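Long-range contact in protein prgH (Salmonella enterica subsp. enterica serovar Typhimurium, PDB 4G2S), which helps build the basal body of the SPI-1 type III secretion system, probably as an inner-membrane ring component with an FHA-like domain: residues F21-Q34 / S51-I65. Residues are numbered along the deposited sequence; the frame is centred on the assembly and turned at random.
Sequences FPLLTGRTLFVVGQ and SFFIPLDHGGVNFEI
Different first torsions bring Phe30 CB over one face of the Phe63 ring. Phe30 holds CG anti to its carbonyl carbon (chi1 -67°), while Phe63 turns CG between its backbone N and carbonyl carbon (chi1 64°). Phe30 CB makes a CH-pi contact 3.7 Å from the Phe63 ring centroid. The two ring planes are nearly parallel but slid apart, with little overlap.

The contact joins three neighbouring strands at one side of the mixed sheet of an FHA-like beta sandwich. Strand 26-33 runs between two partners. It pairs in parallel with 51-55, the edge strand within the chain and the next strand of a beta-alpha-beta unit through helix 35-41, and antiparallel with 63-65. Successive residues face opposite partners: Phe30 N donates a hydrogen bond to Phe63 O, and Val31 N to Phe52 O.

Phe52 lies beside Phe30 and points the same way, with CD2 3.8 Å from Phe30 CE2. Thr28 CG2 reaches the Phe52 ring at its edge. Over one ring face comes Phe21 CD1, 3.6 Å from Phe52 CD1, so strand 20-22 of the other sheet joins the aromatic cluster. Ile54 CD1 closes on Phe30 CD2, and Val9 of strand 7-11 also packs on Phe30.

The opposite face carries Arg27, Leu29, Val31, Asn62 and Glu64 and meets a second subunit. Arg27 bends at chi2 and chi3 and forms a salt bridge from NH1 to Glu64 OE1; the guanidinium and carboxylate planes are nearly perpendicular. Glu64 OE1 also forms a salt bridge with Arg10 NH2 of that subunit, and Arg27 NH1 donates to its Gly18 O. Asn62 ND2 donates hydrogen bonds to Ser15 O and Asn17 O of the same neighbour. The oxygen of the Asn62 amide stands in for a strand carbonyl: Asn62 OD1 accepts Val32 N at 3.0 Å, a nearly straight bond at 172°, with the donor above the carbonyl plane.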
loop_
_atom_site.group_PDB
_atom_site.type_symbol
_atom_site.label_atom_id
_atom_site.label_comp_id
_atom_site.label_asym_id
_atom_site.label_seq_id
_atom_site.Cartn_x
_atom_site.Cartn_y
_atom_site.Cartn_z
ATOM N N PHE A 21 20.354 -4.430 8.797
ATOM C CA PHE A 21 19.772 -5.504 8.020
ATOM C C PHE A 21 20.634 -6.764 8.178
ATOM O O PHE A 21 21.877 -6.739 7.983
ATOM C CB PHE A 21 19.700 -5.159 6.553
ATOM C CG PHE A 21 18.937 -3.904 6.270
ATOM C CD1 PHE A 21 17.569 -3.928 6.107
ATOM C CD2 PHE A 21 19.603 -2.708 6.198
ATOM C CE1 PHE A 21 16.863 -2.742 5.854
ATOM C CE2 PHE A 21 18.892 -1.514 5.985
ATOM C CZ PHE A 21 17.532 -1.559 5.785
ATOM N N PRO A 22 19.977 -7.881 8.505
ATOM C CA PRO A 22 20.745 -9.119 8.663
ATOM C C PRO A 22 21.129 -9.633 7.306
ATOM O O PRO A 22 20.342 -9.605 6.371
ATOM C CB PRO A 22 19.747 -10.080 9.335
ATOM C CG PRO A 22 18.402 -9.620 8.911
ATOM C CD PRO A 22 18.539 -8.092 8.742
ATOM N N LEU A 23 22.329 -10.168 7.195
ATOM C CA LEU A 23 22.759 -10.769 5.955
ATOM C C LEU A 23 22.671 -12.280 6.032
ATOM O O LEU A 23 23.082 -12.892 7.001
ATOM C CB LEU A 23 24.197 -10.416 5.674
ATOM C CG LEU A 23 24.607 -9.018 5.397
ATOM C CD1 LEU A 23 26.136 -8.975 5.334
ATOM C CD2 LEU A 23 23.962 -8.565 4.100
ATOM N N LEU A 24 22.134 -12.878 5.009
ATOM C CA LEU A 24 22.203 -14.353 4.924
ATOM C C LEU A 24 23.469 -14.813 4.245
ATOM O O LEU A 24 24.128 -14.077 3.504
ATOM C CB LEU A 24 20.980 -14.912 4.210
ATOM C CG LEU A 24 19.892 -15.411 5.157
ATOM C CD1 LEU A 24 20.385 -16.622 5.975
ATOM C CD2 LEU A 24 19.373 -14.314 6.076
ATOM N N THR A 25 23.860 -16.048 4.538
ATOM C CA THR A 25 24.930 -16.658 3.782
ATOM C C THR A 25 24.527 -16.606 2.343
ATOM O O THR A 25 23.374 -16.905 2.001
ATOM C CB THR A 25 25.108 -18.122 4.183
ATOM O OG1 THR A 25 25.220 -18.158 5.596
ATOM C CG2 THR A 25 26.373 -18.706 3.564
ATOM N N GLY A 26 25.477 -16.249 1.484
ATOM C CA GLY A 26 25.182 -16.105 0.071
ATOM C C GLY A 26 25.071 -14.632 -0.308
ATOM O O GLY A 26 25.822 -13.804 0.233
ATOM N N ARG A 27 24.156 -14.323 -1.228
ATOM C CA ARG A 27 24.031 -13.015 -1.877
ATOM C C ARG A 27 22.817 -12.277 -1.355
ATOM O O ARG A 27 21.734 -12.816 -1.417
ATOM C CB ARG A 27 23.869 -13.178 -3.391
ATOM C CG ARG A 27 23.196 -11.979 -4.105
ATOM C CD ARG A 27 22.244 -12.323 -5.287
ATOM N NE ARG A 27 20.786 -12.186 -5.022
ATOM C CZ ARG A 27 19.872 -11.564 -5.805
ATOM N NH1 ARG A 27 20.191 -10.933 -6.968
ATOM N NH2 ARG A 27 18.591 -11.567 -5.430
ATOM N N THR A 28 23.019 -11.052 -0.862
ATOM C CA THR A 28 21.924 -10.152 -0.523
ATOM C C THR A 28 22.004 -8.919 -1.419
ATOM O O THR A 28 23.041 -8.298 -1.497
ATOM C CB THR A 28 21.991 -9.746 0.967
ATOM O OG1 THR A 28 22.050 -10.952 1.754
ATOM C CG2 THR A 28 20.756 -9.013 1.371
ATOM N N LEU A 29 20.887 -8.624 -2.073
ATOM C CA LEU A 29 20.664 -7.397 -2.889
ATOM C C LEU A 29 20.084 -6.214 -2.119
ATOM O O LEU A 29 19.086 -6.337 -1.371
ATOM C CB LEU A 29 19.747 -7.695 -4.027
ATOM C CG LEU A 29 19.443 -6.566 -5.088
ATOM C CD1 LEU A 29 20.722 -6.212 -5.785
ATOM C CD2 LEU A 29 18.364 -7.085 -6.116
ATOM N N PHE A 30 20.707 -5.079 -2.351
ATOM C CA PHE A 30 20.295 -3.787 -1.890
ATOM C C PHE A 30 19.978 -2.929 -3.111
ATOM O O PHE A 30 20.843 -2.576 -3.904
ATOM C CB PHE A 30 21.373 -3.149 -1.001
ATOM C CG PHE A 30 21.546 -3.874 0.287
ATOM C CD1 PHE A 30 22.348 -5.004 0.331
ATOM C CD2 PHE A 30 20.832 -3.524 1.391
ATOM C CE1 PHE A 30 22.491 -5.725 1.516
ATOM C CE2 PHE A 30 20.975 -4.239 2.614
ATOM C CZ PHE A 30 21.807 -5.330 2.653
ATOM N N VAL A 31 18.709 -2.542 -3.233
ATOM C CA VAL A 31 18.267 -1.637 -4.277
ATOM C C VAL A 31 18.167 -0.292 -3.590
ATOM O O VAL A 31 17.494 -0.192 -2.543
ATOM C CB VAL A 31 16.877 -1.994 -4.839
ATOM C CG1 VAL A 31 16.420 -0.912 -5.862
ATOM C CG2 VAL A 31 16.870 -3.387 -5.444
ATOM N N VAL A 32 18.870 0.707 -4.157
ATOM C CA VAL A 32 19.088 1.989 -3.558
ATOM C C VAL A 32 18.702 3.088 -4.583
ATOM O O VAL A 32 19.279 3.230 -5.683
ATOM C CB VAL A 32 20.541 2.219 -3.152
ATOM C CG1 VAL A 32 20.690 3.461 -2.314
ATOM C CG2 VAL A 32 21.176 1.059 -2.425
ATOM N N GLY A 33 17.694 3.861 -4.235
ATOM C CA GLY A 33 17.194 4.841 -5.174
ATOM C C GLY A 33 15.898 5.514 -4.779
ATOM O O GLY A 33 15.508 5.562 -3.607
ATOM N N GLN A 34 15.241 6.071 -5.785
ATOM C CA GLN A 34 14.019 6.862 -5.592
ATOM C C GLN A 34 12.721 6.013 -5.623
ATOM O O GLN A 34 12.759 4.751 -5.590
ATOM C CB GLN A 34 13.986 7.964 -6.641
ATOM C CG GLN A 34 15.249 8.814 -6.757
ATOM C CD GLN A 34 15.038 9.989 -7.698
ATOM O OE1 GLN A 34 13.971 10.122 -8.291
ATOM N NE2 GLN A 34 16.058 10.840 -7.847
ATOM N N SER A 51 16.718 -9.498 -0.381
ATOM C CA SER A 51 16.596 -8.171 -1.036
ATOM C C SER A 51 16.111 -7.092 -0.099
ATOM O O SER A 51 15.149 -7.350 0.641
ATOM C CB SER A 51 15.492 -8.253 -2.081
ATOM O OG SER A 51 16.111 -8.268 -3.318
ATOM N N PHE A 52 16.677 -5.895 -0.165
ATOM C CA PHE A 52 16.218 -4.722 0.622
ATOM C C PHE A 52 16.175 -3.443 -0.218
ATOM O O PHE A 52 17.011 -3.269 -1.100
ATOM C CB PHE A 52 17.098 -4.526 1.859
ATOM C CG PHE A 52 17.064 -5.762 2.810
ATOM C CD1 PHE A 52 15.961 -5.974 3.569
ATOM C CD2 PHE A 52 18.110 -6.678 2.882
ATOM C CE1 PHE A 52 15.836 -7.078 4.403
ATOM C CE2 PHE A 52 18.059 -7.760 3.762
ATOM C CZ PHE A 52 16.892 -7.986 4.501
ATOM N N PHE A 53 15.211 -2.568 0.032
ATOM C CA PHE A 53 15.158 -1.303 -0.656
ATOM C C PHE A 53 15.576 -0.241 0.304
ATOM O O PHE A 53 15.045 -0.180 1.395
ATOM C CB PHE A 53 13.745 -0.923 -1.137
ATOM C CG PHE A 53 13.675 0.462 -1.662
ATOM C CD1 PHE A 53 14.089 0.732 -2.947
ATOM C CD2 PHE A 53 13.239 1.523 -0.844
ATOM C CE1 PHE A 53 14.033 2.025 -3.429
ATOM C CE2 PHE A 53 13.192 2.814 -1.318
ATOM C CZ PHE A 53 13.592 3.063 -2.622
ATOM N N ILE A 54 16.505 0.617 -0.093
ATOM C CA ILE A 54 16.935 1.764 0.674
ATOM C C ILE A 54 16.636 3.016 -0.154
ATOM O O ILE A 54 17.086 3.108 -1.280
ATOM C CB ILE A 54 18.488 1.723 0.878
ATOM C CG1 ILE A 54 18.836 0.431 1.596
ATOM C CG2 ILE A 54 18.992 2.924 1.660
ATOM C CD1 ILE A 54 20.319 0.162 1.706
ATOM N N PRO A 55 15.905 3.989 0.408
ATOM C CA PRO A 55 15.644 5.251 -0.299
ATOM C C PRO A 55 16.842 6.206 -0.255
ATOM O O PRO A 55 17.526 6.325 0.778
ATOM C CB PRO A 55 14.458 5.828 0.456
ATOM C CG PRO A 55 14.655 5.385 1.846
ATOM C CD PRO A 55 15.233 3.961 1.711
ATOM N N LEU A 56 17.176 6.761 -1.401
ATOM C CA LEU A 56 18.239 7.755 -1.490
ATOM C C LEU A 56 17.899 8.659 -2.684
ATOM O O LEU A 56 17.676 8.186 -3.793
ATOM C CB LEU A 56 19.608 7.094 -1.652
ATOM C CG LEU A 56 20.818 7.963 -1.311
ATOM C CD1 LEU A 56 20.944 8.221 0.194
ATOM C CD2 LEU A 56 22.083 7.297 -1.831
ATOM N N ASP A 57 17.820 9.955 -2.442
ATOM C CA ASP A 57 17.280 10.865 -3.485
ATOM C C ASP A 57 18.284 11.026 -4.630
ATOM O O ASP A 57 17.886 11.182 -5.765
ATOM C CB ASP A 57 16.863 12.208 -2.887
ATOM C CG ASP A 57 17.930 12.815 -1.990
ATOM O OD1 ASP A 57 18.985 12.152 -1.794
ATOM O OD2 ASP A 57 17.703 13.942 -1.479
ATOM N N HIS A 58 19.580 10.929 -4.319
ATOM C CA HIS A 58 20.648 11.119 -5.305
ATOM C C HIS A 58 21.854 10.191 -5.100
ATOM O O HIS A 58 22.325 9.956 -3.977
ATOM C CB HIS A 58 21.080 12.605 -5.286
ATOM C CG HIS A 58 22.369 12.899 -6.026
ATOM N ND1 HIS A 58 23.573 12.654 -5.487
ATOM C CD2 HIS A 58 22.610 13.475 -7.288
ATOM C CE1 HIS A 58 24.543 13.018 -6.356
ATOM N NE2 HIS A 58 23.952 13.537 -7.450
ATOM N N GLY A 59 22.385 9.680 -6.207
ATOM C CA GLY A 59 23.663 8.962 -6.173
ATOM C C GLY A 59 23.529 7.510 -5.719
ATOM O O GLY A 59 24.529 6.882 -5.341
ATOM N N GLY A 60 22.309 6.982 -5.749
ATOM C CA GLY A 60 22.078 5.608 -5.294
ATOM C C GLY A 60 22.602 4.606 -6.323
ATOM O O GLY A 60 22.393 4.754 -7.517
ATOM N N VAL A 61 23.294 3.593 -5.865
ATOM C CA VAL A 61 23.784 2.520 -6.705
ATOM C C VAL A 61 23.359 1.173 -6.058
ATOM O O VAL A 61 23.598 1.018 -4.876
ATOM C CB VAL A 61 25.308 2.504 -6.753
ATOM C CG1 VAL A 61 25.799 1.301 -7.556
ATOM C CG2 VAL A 61 25.877 3.788 -7.386
ATOM N N ASN A 62 22.830 0.247 -6.852
ATOM C CA ASN A 62 22.416 -1.077 -6.289
ATOM C C ASN A 62 23.677 -1.882 -6.028
ATOM O O ASN A 62 24.707 -1.708 -6.769
ATOM C CB ASN A 62 21.525 -1.794 -7.269
ATOM C CG ASN A 62 20.146 -1.067 -7.494
ATOM O OD1 ASN A 62 19.863 0.008 -6.882
ATOM N ND2 ASN A 62 19.290 -1.676 -8.294
ATOM N N PHE A 63 23.618 -2.720 -5.034
ATOM C CA PHE A 63 24.767 -3.543 -4.771
ATOM C C PHE A 63 24.383 -4.886 -4.156
ATOM O O PHE A 63 23.294 -4.993 -3.603
ATOM C CB PHE A 63 25.778 -2.790 -3.902
ATOM C CG PHE A 63 25.288 -2.438 -2.533
ATOM C CD1 PHE A 63 25.498 -3.241 -1.458
ATOM C CD2 PHE A 63 24.646 -1.215 -2.327
ATOM C CE1 PHE A 63 25.109 -2.882 -0.166
ATOM C CE2 PHE A 63 24.246 -0.841 -1.062
ATOM C CZ PHE A 63 24.420 -1.686 0.034
ATOM N N GLU A 64 25.278 -5.882 -4.257
ATOM C CA GLU A 64 25.116 -7.153 -3.566
ATOM C C GLU A 64 26.229 -7.334 -2.601
ATOM O O GLU A 64 27.394 -7.078 -2.904
ATOM C CB GLU A 64 25.063 -8.360 -4.516
ATOM C CG GLU A 64 24.156 -8.188 -5.731
ATOM C CD GLU A 64 23.946 -9.499 -6.483
ATOM O OE1 GLU A 64 22.984 -9.629 -7.251
ATOM O OE2 GLU A 64 24.692 -10.478 -6.207
ATOM N N ILE A 65 25.872 -7.847 -1.446
ATOM C CA ILE A 65 26.834 -8.377 -0.488
ATOM C C ILE A 65 26.844 -9.896 -0.513
ATOM O O ILE A 65 25.785 -10.580 -0.455
ATOM C CB ILE A 65 26.600 -7.805 0.925
ATOM C CG1 ILE A 65 26.750 -6.286 0.838
ATOM C CG2 ILE A 65 27.583 -8.440 1.916
ATOM C CD1 ILE A 65 26.954 -5.601 2.152
#